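Local atomic coordinates of delta-aminolevulinic acid dehydratase (Toxoplasma gondii ME49, PDB entry 3OBK), a protein that probably condenses two molecules of 5-aminolevulinic acid into porphobilinogen, the pyrrole building block of haem and other tetrapyrroles. Residues F90-K95 against G113-A118; V135-Y140 against C166-T171; D178-S183 against T203-L208. One frame throughout, in Å; residues are numbered along the deposited sequence.

In the fold
All three contacts belong to one TIM barrel and follow one another along the chain without overlapping. Contact 1 packs strand 89-95 against helix 114-125; contact 2 ties the loop after strand 130-135 to helix 158-175; contact 3 pairs strands 179-182 and 206-213. Centres of contacts 1 and 2 lie about 11 Å apart, those of 2 and 3 about 12 Å, and those of 1 and 3 about 15 Å. P94 and L115 meet Y140 between the first two, V135 pairs with 179-182 between the last two, and M91 touches L208 between contacts 1 and 3. F93, A136 and S183 all reach porphobilinogen, so successive strands and the loops that follow them line one pocket.

Contact 1 of 3, residues F90-K95 against G113-A118; sequences FMLFPK and GLLPRA
L115 pushes both its methyl groups against L92 and P94, packing helix 114-125 onto the outer side of strand 89-95 in a beta-alpha-beta unit of the TIM barrel. This is the tight part of the contact. The first torsion of L115 (chi1 -161°) swings CG opposite the backbone N and sends the branch across to the strand. There the two methyls divide the work: CD1 sits 3.6 Å from CB of L92, while CD2 lies 3.9 Å from CD of the P94 ring. One turn on, A118 CB lies 4.4 Å from L92 CD1, a looser touch. Y140 and L172 pack on the L115 side chain from beyond the two segments. On the inner side of the strand, F93 turns from the helix and touches the bound porphobilinogen, with F222 edge-to-face against its ring.

Toward K95 the fit slackens. K95 starts away from the helix and is partly exposed. L114, covered by M72 and V52, touches the strand more loosely than L115 does: its CD2 is 4.2 Å from CB of P94. The same methyl also lies beside the strand backbone, 3.9 Å from the carbonyl O of K95.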
loop_
_atom_site.group_PDB
_atom_site.type_symbol
_atom_site.label_atom_id
_atom_site.label_comp_id
_atom_site.label_asym_id
_atom_site.label_seq_id
_atom_site.Cartn_x
_atom_site.Cartn_y
_atom_site.Cartn_z
ATOM N N PHE A 90 21.623 -28.740 -12.288
ATOM C CA PHE A 90 22.730 -29.253 -11.509
ATOM C C PHE A 90 23.773 -28.171 -11.360
ATOM O O PHE A 90 24.159 -27.514 -12.326
ATOM C CB PHE A 90 23.366 -30.462 -12.209
ATOM C CG PHE A 90 22.409 -31.563 -12.498
ATOM C CD1 PHE A 90 22.291 -32.616 -11.639
ATOM C CD2 PHE A 90 21.606 -31.524 -13.610
ATOM C CE1 PHE A 90 21.402 -33.625 -11.895
ATOM C CE2 PHE A 90 20.711 -32.516 -13.866
ATOM C CZ PHE A 90 20.596 -33.565 -12.995
ATOM N N MET A 91 24.240 -28.002 -10.145
ATOM C CA MET A 91 25.178 -26.952 -9.813
ATOM C C MET A 91 26.481 -27.707 -9.526
ATOM O O MET A 91 26.448 -28.741 -8.869
ATOM C CB MET A 91 24.605 -26.223 -8.587
ATOM C CG MET A 91 25.121 -24.864 -8.223
ATOM S SD MET A 91 24.102 -24.146 -6.848
ATOM C CE MET A 91 22.893 -23.107 -7.674
ATOM N N LEU A 92 27.612 -27.219 -10.028
ATOM C CA LEU A 92 28.896 -27.931 -9.910
ATOM C C LEU A 92 29.987 -27.159 -9.186
ATOM O O LEU A 92 30.323 -26.038 -9.544
ATOM C CB LEU A 92 29.452 -28.293 -11.291
ATOM C CG LEU A 92 28.522 -28.883 -12.333
ATOM C CD1 LEU A 92 29.356 -29.071 -13.572
ATOM C CD2 LEU A 92 27.891 -30.195 -11.863
ATOM N N PHE A 93 30.579 -27.797 -8.200
ATOM C CA PHE A 93 31.636 -27.202 -7.428
ATOM C C PHE A 93 32.890 -28.070 -7.580
ATOM O O PHE A 93 32.802 -29.288 -7.525
ATOM C CB PHE A 93 31.215 -27.168 -5.972
ATOM C CG PHE A 93 30.012 -26.321 -5.695
ATOM C CD1 PHE A 93 30.122 -24.943 -5.598
ATOM C CD2 PHE A 93 28.796 -26.899 -5.437
ATOM C CE1 PHE A 93 29.020 -24.170 -5.289
ATOM C CE2 PHE A 93 27.703 -26.144 -5.110
ATOM C CZ PHE A 93 27.796 -24.794 -5.038
ATOM N N PRO A 94 34.053 -27.456 -7.805
ATOM C CA PRO A 94 35.304 -28.213 -7.892
ATOM C C PRO A 94 36.121 -28.223 -6.602
ATOM O O PRO A 94 36.364 -27.177 -6.018
ATOM C CB PRO A 94 36.076 -27.461 -8.959
ATOM C CG PRO A 94 35.643 -26.059 -8.798
ATOM C CD PRO A 94 34.232 -26.072 -8.252
ATOM N N LYS A 95 36.523 -29.412 -6.163
ATOM C CA LYS A 95 37.599 -29.545 -5.176
ATOM C C LYS A 95 38.901 -29.510 -5.973
ATOM O O LYS A 95 39.206 -30.430 -6.704
ATOM C CB LYS A 95 37.424 -30.829 -4.330
ATOM C CG LYS A 95 38.691 -31.595 -3.885
ATOM C CD LYS A 95 39.627 -30.815 -2.973
ATOM C CE LYS A 95 40.624 -31.759 -2.205
ATOM N NZ LYS A 95 41.515 -32.670 -3.054
ATOM N N GLY A 113 40.950 -26.420 -16.813
ATOM C CA GLY A 113 40.807 -26.798 -15.406
ATOM C C GLY A 113 39.646 -27.735 -15.174
ATOM O O GLY A 113 38.831 -27.970 -16.076
ATOM N N LEU A 114 39.556 -28.255 -13.954
ATOM C CA LEU A 114 38.583 -29.308 -13.645
ATOM C C LEU A 114 37.149 -28.872 -13.946
ATOM O O LEU A 114 36.424 -29.577 -14.636
ATOM C CB LEU A 114 38.704 -29.786 -12.197
ATOM C CG LEU A 114 37.677 -30.825 -11.732
ATOM C CD1 LEU A 114 37.766 -32.156 -12.466
ATOM C CD2 LEU A 114 37.836 -31.028 -10.253
ATOM N N LEU A 115 36.727 -27.721 -13.458
ATOM C CA LEU A 115 35.324 -27.353 -13.664
ATOM C C LEU A 115 34.967 -27.232 -15.147
ATOM O O LEU A 115 34.002 -27.859 -15.585
ATOM C CB LEU A 115 34.921 -26.096 -12.884
ATOM C CG LEU A 115 33.429 -25.894 -12.680
ATOM C CD1 LEU A 115 32.774 -27.149 -12.098
ATOM C CD2 LEU A 115 33.220 -24.658 -11.775
ATOM N N PRO A 116 35.733 -26.462 -15.934
ATOM C CA PRO A 116 35.383 -26.435 -17.369
ATOM C C PRO A 116 35.349 -27.803 -18.027
ATOM O O PRO A 116 34.516 -28.041 -18.870
ATOM C CB PRO A 116 36.504 -25.586 -17.990
ATOM C CG PRO A 116 36.886 -24.685 -16.939
ATOM C CD PRO A 116 36.789 -25.483 -15.642
ATOM N N ARG A 117 36.243 -28.701 -17.652
ATOM C CA ARG A 117 36.220 -30.053 -18.222
ATOM C C ARG A 117 34.980 -30.828 -17.757
ATOM O O ARG A 117 34.422 -31.618 -18.510
ATOM C CB ARG A 117 37.491 -30.830 -17.860
ATOM C CG ARG A 117 38.720 -30.377 -18.595
ATOM C CD ARG A 117 39.932 -31.272 -18.263
ATOM N NE ARG A 117 40.639 -30.835 -17.048
ATOM C CZ ARG A 117 40.783 -31.526 -15.910
ATOM N NH1 ARG A 117 41.479 -30.967 -14.934
ATOM N NH2 ARG A 117 40.262 -32.751 -15.723
ATOM N N ALA A 118 34.565 -30.611 -16.517
ATOM C CA ALA A 118 33.381 -31.265 -15.986
ATOM C C ALA A 118 32.150 -30.829 -16.753
ATOM O O ALA A 118 31.289 -31.654 -17.081
ATOM C CB ALA A 118 33.218 -30.962 -14.513
#

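Contact 2 of 3, residues V135-Y140 against C166-T171; sequences VALDPY and CKQAIT. With PBG (3-[5-(aminomethyl)-4-(carboxymethyl)-1H-pyrrol-3-yl]propanoic acid), chain L.
Q168 reaches out of helix 158-175 to grip the backbone of A136, a polar side-chain-to-main-chain clasp in the loop that follows strand 130-135 of the TIM barrel. CG lies opposite the backbone N and the chain runs on extended, which carries the amide the full length of the side chain to the loop. Its OE1 accepts the A136 N-H at 2.9 Å, a fairly straight bond (158° at the hydrogen) whose donor stands 26° out of the amide carbonyl plane. On the other arm, NE2 makes a weak bond of 3.4 Å to A136 O. NE2 also gives a hydrogen bond to a water that is itself hydrogen-bonded to Y140 OH (2.6 Å), so the water bridges the two side chains. The tyrosine ring stands nearly upright to the amide, the planes 85° apart, with its CE2 3.8 Å from NE2.

Beside the amide, CG1 of V135 lies 3.4 Å from OE1 of Q168. Apolar packing comes from the other methyl, CG2 of V135, which rests 4.2 Å from CB of A169. On the loop's other flank the pocket begins: CB of A136 lies 3.5 Å from N1 of porphobilinogen, and D138 OD1 takes a weak hydrogen bond from that same amino group.

The A136 N-H needs an acceptor, which favours OE1 there, and the weak bond to A136 O and the water fit NE2 on the other arm. An uncharged amide thus probably helps hold the loop that brings A136 and D138 to the pocket.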
loop_
_atom_site.group_PDB
_atom_site.type_symbol
_atom_site.label_atom_id
_atom_site.label_comp_id
_atom_site.label_asym_id
_atom_site.label_seq_id
_atom_site.Cartn_x
_atom_site.Cartn_y
_atom_site.Cartn_z
ATOM N N VAL A 135 30.522 -18.865 -9.374
ATOM C CA VAL A 135 31.558 -17.866 -9.647
ATOM C C VAL A 135 31.990 -17.268 -8.315
ATOM O O VAL A 135 31.176 -16.773 -7.543
ATOM C CB VAL A 135 31.095 -16.783 -10.632
ATOM C CG1 VAL A 135 32.130 -15.640 -10.743
ATOM C CG2 VAL A 135 30.799 -17.414 -12.001
ATOM N N ALA A 136 33.281 -17.348 -8.047
ATOM C CA ALA A 136 33.850 -17.047 -6.738
ATOM C C ALA A 136 35.207 -17.701 -6.689
ATOM O O ALA A 136 35.436 -18.754 -7.307
ATOM C CB ALA A 136 32.978 -17.545 -5.592
ATOM N N LEU A 137 36.121 -17.065 -5.983
ATOM C CA LEU A 137 37.505 -17.506 -6.027
ATOM C C LEU A 137 37.813 -18.472 -4.922
ATOM O O LEU A 137 38.893 -18.987 -4.875
ATOM C CB LEU A 137 38.445 -16.317 -5.923
ATOM C CG LEU A 137 38.232 -15.242 -6.977
ATOM C CD1 LEU A 137 39.290 -14.159 -6.824
ATOM C CD2 LEU A 137 38.267 -15.807 -8.376
ATOM N N ASP A 138 36.893 -18.726 -4.008
ATOM C CA ASP A 138 37.333 -19.445 -2.818
ATOM C C ASP A 138 37.769 -20.862 -3.079
ATOM O O ASP A 138 38.639 -21.341 -2.389
ATOM C CB ASP A 138 36.391 -19.356 -1.598
ATOM C CG ASP A 138 34.928 -19.468 -1.930
ATOM O OD1 ASP A 138 34.446 -18.882 -2.926
ATOM O OD2 ASP A 138 34.237 -20.076 -1.085
ATOM N N PRO A 139 37.192 -21.536 -4.079
ATOM C CA PRO A 139 37.687 -22.890 -4.297
ATOM C C PRO A 139 39.101 -22.900 -4.834
ATOM O O PRO A 139 39.744 -23.938 -4.852
ATOM C CB PRO A 139 36.713 -23.476 -5.341
ATOM C CG PRO A 139 35.476 -22.598 -5.318
ATOM C CD PRO A 139 35.947 -21.250 -4.825
ATOM N N TYR A 140 39.562 -21.759 -5.313
ATOM C CA TYR A 140 40.881 -21.648 -5.924
ATOM C C TYR A 140 41.824 -20.797 -5.114
ATOM O O TYR A 140 42.956 -20.610 -5.507
ATOM C CB TYR A 140 40.737 -21.010 -7.295
ATOM C CG TYR A 140 39.746 -21.731 -8.167
ATOM C CD1 TYR A 140 40.147 -22.783 -8.983
ATOM C CD2 TYR A 140 38.400 -21.365 -8.175
ATOM C CE1 TYR A 140 39.252 -23.418 -9.788
ATOM C CE2 TYR A 140 37.505 -22.016 -8.962
ATOM C CZ TYR A 140 37.935 -23.036 -9.762
ATOM O OH TYR A 140 37.032 -23.683 -10.548
ATOM N N CYS A 166 34.975 -11.844 -13.657
ATOM C CA CYS A 166 34.613 -11.679 -15.057
ATOM C C CYS A 166 35.345 -12.691 -15.925
ATOM O O CYS A 166 34.747 -13.282 -16.837
ATOM C CB CYS A 166 34.862 -10.261 -15.548
ATOM S SG CYS A 166 33.691 -9.047 -14.831
ATOM N N LYS A 167 36.611 -12.940 -15.625
ATOM C CA LYS A 167 37.354 -13.911 -16.411
ATOM C C LYS A 167 36.794 -15.286 -16.158
ATOM O O LYS A 167 36.591 -16.032 -17.087
ATOM C CB LYS A 167 38.845 -13.902 -16.078
ATOM C CG LYS A 167 39.606 -12.674 -16.553
ATOM C CD LYS A 167 40.972 -12.723 -15.915
ATOM C CE LYS A 167 41.906 -11.647 -16.371
ATOM N NZ LYS A 167 43.310 -12.084 -16.029
ATOM N N GLN A 168 36.550 -15.602 -14.893
ATOM C CA GLN A 168 35.959 -16.866 -14.505
ATOM C C GLN A 168 34.634 -17.105 -15.169
ATOM O O GLN A 168 34.411 -18.200 -15.707
ATOM C CB GLN A 168 35.754 -16.979 -12.996
ATOM C CG GLN A 168 35.286 -18.376 -12.561
ATOM C CD GLN A 168 35.054 -18.486 -11.084
ATOM O OE1 GLN A 168 34.919 -17.479 -10.396
ATOM N NE2 GLN A 168 35.017 -19.708 -10.580
ATOM N N ALA A 169 33.749 -16.117 -15.122
ATOM C CA ALA A 169 32.424 -16.287 -15.756
ATOM C C ALA A 169 32.527 -16.533 -17.268
ATOM O O ALA A 169 31.745 -17.307 -17.802
ATOM C CB ALA A 169 31.450 -15.088 -15.453
ATOM N N ILE A 170 33.473 -15.885 -17.950
ATOM C CA ILE A 170 33.627 -16.088 -19.391
ATOM C C ILE A 170 34.104 -17.546 -19.680
ATOM O O ILE A 170 33.512 -18.249 -20.487
ATOM C CB ILE A 170 34.555 -15.001 -20.047
ATOM C CG1 ILE A 170 33.784 -13.673 -20.229
ATOM C CG2 ILE A 170 35.056 -15.451 -21.401
ATOM C CD1 ILE A 170 34.650 -12.426 -20.448
ATOM N N THR A 171 35.122 -18.005 -18.973
ATOM C CA THR A 171 35.600 -19.357 -19.117
ATOM C C THR A 171 34.509 -20.415 -18.955
ATOM O O THR A 171 34.448 -21.378 -19.729
ATOM C CB THR A 171 36.725 -19.651 -18.099
ATOM O OG1 THR A 171 37.773 -18.682 -18.249
ATOM C CG2 THR A 171 37.303 -21.001 -18.348
HETATM C CHA PBG L . 31.594 -20.144 -2.221
HETATM C C1A PBG L . 30.423 -20.979 -1.818
HETATM C C2A PBG L . 30.100 -21.382 -0.526
HETATM C C3A PBG L . 28.941 -22.128 -0.638
HETATM C C4A PBG L . 28.550 -22.082 -1.963
HETATM N NA PBG L . 29.473 -21.408 -2.662
HETATM C C5A PBG L . 30.910 -21.230 0.740
HETATM C C6A PBG L . 31.054 -19.873 1.278
HETATM O O1A PBG L . 30.825 -18.921 0.485
HETATM O O2A PBG L . 31.473 -19.702 2.445
HETATM C C7A PBG L . 28.266 -22.834 0.473
HETATM C C8A PBG L . 27.218 -23.817 0.106
HETATM C C9A PBG L . 26.746 -24.746 1.145
HETATM O O3A PBG L . 26.221 -25.791 0.771
HETATM O O4A PBG L . 27.090 -24.678 2.335
HETATM N N1 PBG L . 31.344 -18.846 -2.757
HETATM O O HOH W 1 36.051 -22.136 -12.331
#

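Contact 3 of 3, residues D178-S183 against T203-L208; sequences DMVCPS and TDTSIL. With PBG (3-[5-(aminomethyl)-4-(carboxymethyl)-1H-pyrrol-3-yl]propanoic acid), chain L.
S206, V180 and L208 carry the three backbone hydrogen bonds that join strands 179-182 and 206-213 side by side in the parallel sheet of the TIM barrel. The S206 amide donates to D178 O at 3.0 Å; the V180 amide returns a bond to S206 O at 2.9 Å; and the L208 amide takes V180 O. CA-H...O contacts lie between them, as from I207 CA to V180 O.

M179 and S206 turn to one face of the sheet, V180 and I207 to the other. A bend at the third torsion of M179 (chi3 67°) brings CE onto the neighbouring strand, 3.5 Å from CB of L208. C181 SG approaches that same CB at 3.7 Å, from a direction about at right angles to the methionine. V180 CG2 meets I207 CG1 at 4.0 Å, and P182 CD meets I207 CG2, the proline and isoleucine side chains running nearly perpendicular.

Further out, polar partners fix the ends. K28 of a second subunit hydrogen-bonds both D178 O and S206 OG, tying this end of the barrel, where the two strands begin, to the neighbouring subunit, while D178 OD2 is held by K123 and the L131 amide. At the far end S183 OG accepts from the amino N1 of porphobilinogen and is also hydrogen-bonded to OD1 of D134.

Strand 130-135 flanks 179-182 and strand 263-267 flanks 206-213. L208 packs on L132 and M265 of these neighbours, whereas P182 and I207 lie under helix 189-199, which links the two strands in a beta-alpha-beta crossover.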
loop_
_atom_site.group_PDB
_atom_site.type_symbol
_atom_site.label_atom_id
_atom_site.label_comp_id
_atom_site.label_asym_id
_atom_site.label_seq_id
_atom_site.Cartn_x
_atom_site.Cartn_y
_atom_site.Cartn_z
ATOM N N ASP A 178 25.252 -23.084 -18.508
ATOM C CA ASP A 178 23.993 -22.433 -18.890
ATOM C C ASP A 178 23.756 -21.186 -18.061
ATOM O O ASP A 178 23.267 -20.164 -18.580
ATOM C CB ASP A 178 22.829 -23.390 -18.710
ATOM C CG ASP A 178 22.920 -24.579 -19.637
ATOM O OD1 ASP A 178 22.615 -24.414 -20.839
ATOM O OD2 ASP A 178 23.314 -25.673 -19.173
ATOM N N MET A 179 24.098 -21.291 -16.773
ATOM C CA MET A 179 24.034 -20.201 -15.828
ATOM C C MET A 179 25.370 -20.064 -15.114
ATOM O O MET A 179 25.949 -21.055 -14.696
ATOM C CB MET A 179 22.989 -20.476 -14.731
ATOM C CG MET A 179 21.551 -20.813 -15.138
ATOM S SD MET A 179 20.304 -20.427 -13.801
ATOM C CE MET A 179 20.444 -18.631 -13.809
ATOM N N VAL A 180 25.841 -18.840 -14.916
ATOM C CA VAL A 180 26.896 -18.598 -13.925
ATOM C C VAL A 180 26.214 -18.045 -12.670
ATOM O O VAL A 180 25.263 -17.276 -12.754
ATOM C CB VAL A 180 28.018 -17.679 -14.469
ATOM C CG1 VAL A 180 28.663 -18.316 -15.728
ATOM C CG2 VAL A 180 27.489 -16.305 -14.793
ATOM N N CYS A 181 26.707 -18.462 -11.509
ATOM C CA CYS A 181 26.108 -18.144 -10.211
ATOM C C CYS A 181 27.112 -17.485 -9.282
ATOM O O CYS A 181 27.797 -18.178 -8.530
ATOM C CB CYS A 181 25.598 -19.431 -9.580
ATOM S SG CYS A 181 24.564 -20.382 -10.726
ATOM N N PRO A 182 27.220 -16.146 -9.338
ATOM C CA PRO A 182 28.237 -15.502 -8.536
ATOM C C PRO A 182 27.870 -15.465 -7.073
ATOM O O PRO A 182 26.937 -14.770 -6.695
ATOM C CB PRO A 182 28.344 -14.080 -9.125
ATOM C CG PRO A 182 27.437 -14.027 -10.323
ATOM C CD PRO A 182 26.608 -15.263 -10.340
ATOM N N SER A 183 28.642 -16.171 -6.253
ATOM C CA SER A 183 28.369 -16.304 -4.824
ATOM C C SER A 183 29.339 -15.488 -3.977
ATOM O O SER A 183 29.441 -15.695 -2.764
ATOM C CB SER A 183 28.481 -17.760 -4.427
ATOM O OG SER A 183 29.792 -18.225 -4.673
ATOM N N THR A 203 25.492 -13.605 -24.554
ATOM C CA THR A 203 24.283 -12.923 -24.077
ATOM C C THR A 203 23.185 -13.885 -23.611
ATOM O O THR A 203 22.265 -13.487 -22.899
ATOM C CB THR A 203 23.702 -12.002 -25.154
ATOM O OG1 THR A 203 23.369 -12.754 -26.323
ATOM C CG2 THR A 203 24.700 -10.877 -25.516
ATOM N N ASP A 204 23.324 -15.142 -24.010
ATOM C CA ASP A 204 22.415 -16.256 -23.706
ATOM C C ASP A 204 22.649 -16.793 -22.322
ATOM O O ASP A 204 21.745 -17.335 -21.713
ATOM C CB ASP A 204 22.750 -17.451 -24.647
ATOM C CG ASP A 204 21.562 -17.948 -25.411
ATOM O OD1 ASP A 204 20.455 -17.375 -25.269
ATOM O OD2 ASP A 204 21.726 -18.918 -26.175
ATOM N N THR A 205 23.900 -16.731 -21.881
ATOM C CA THR A 205 24.298 -17.251 -20.605
ATOM C C THR A 205 23.638 -16.444 -19.498
ATOM O O THR A 205 23.755 -15.217 -19.457
ATOM C CB THR A 205 25.821 -17.181 -20.448
ATOM O OG1 THR A 205 26.449 -17.926 -21.498
ATOM C CG2 THR A 205 26.264 -17.766 -19.121
ATOM N N SER A 206 22.964 -17.141 -18.595
ATOM C CA SER A 206 22.227 -16.525 -17.490
ATOM C C SER A 206 23.084 -16.255 -16.269
ATOM O O SER A 206 24.185 -16.785 -16.123
ATOM C CB SER A 206 21.074 -17.420 -17.069
ATOM O OG SER A 206 20.202 -17.667 -18.157
ATOM N N ILE A 207 22.568 -15.395 -15.398
ATOM C CA ILE A 207 23.225 -15.073 -14.149
ATOM C C ILE A 207 22.228 -15.343 -13.022
ATOM O O ILE A 207 21.203 -14.699 -12.936
ATOM C CB ILE A 207 23.676 -13.616 -14.113
ATOM C CG1 ILE A 207 24.800 -13.379 -15.123
ATOM C CG2 ILE A 207 24.166 -13.211 -12.709
ATOM C CD1 ILE A 207 25.126 -11.903 -15.372
ATOM N N LEU A 208 22.534 -16.330 -12.191
ATOM C CA LEU A 208 21.814 -16.542 -10.943
ATOM C C LEU A 208 22.563 -15.767 -9.841
ATOM O O LEU A 208 23.646 -16.175 -9.383
ATOM C CB LEU A 208 21.716 -18.031 -10.650
ATOM C CG LEU A 208 21.213 -18.640 -9.321
ATOM C CD1 LEU A 208 20.166 -17.830 -8.592
ATOM C CD2 LEU A 208 20.723 -20.081 -9.611
HETATM C CHA PBG L . 31.594 -20.144 -2.221
HETATM C C1A PBG L . 30.423 -20.979 -1.818
HETATM C C2A PBG L . 30.100 -21.382 -0.526
HETATM C C3A PBG L . 28.941 -22.128 -0.638
HETATM C C4A PBG L . 28.550 -22.082 -1.963
HETATM N NA PBG L . 29.473 -21.408 -2.662
HETATM C C5A PBG L . 30.910 -21.230 0.740
HETATM C C6A PBG L . 31.054 -19.873 1.278
HETATM O O1A PBG L . 30.825 -18.921 0.485
HETATM O O2A PBG L . 31.473 -19.702 2.445
HETATM C C7A PBG L . 28.266 -22.834 0.473
HETATM C C8A PBG L . 27.218 -23.817 0.106
HETATM C C9A PBG L . 26.746 -24.746 1.145
HETATM O O3A PBG L . 26.221 -25.791 0.771
HETATM O O4A PBG L . 27.090 -24.678 2.335
HETATM N N1 PBG L . 31.344 -18.846 -2.757
#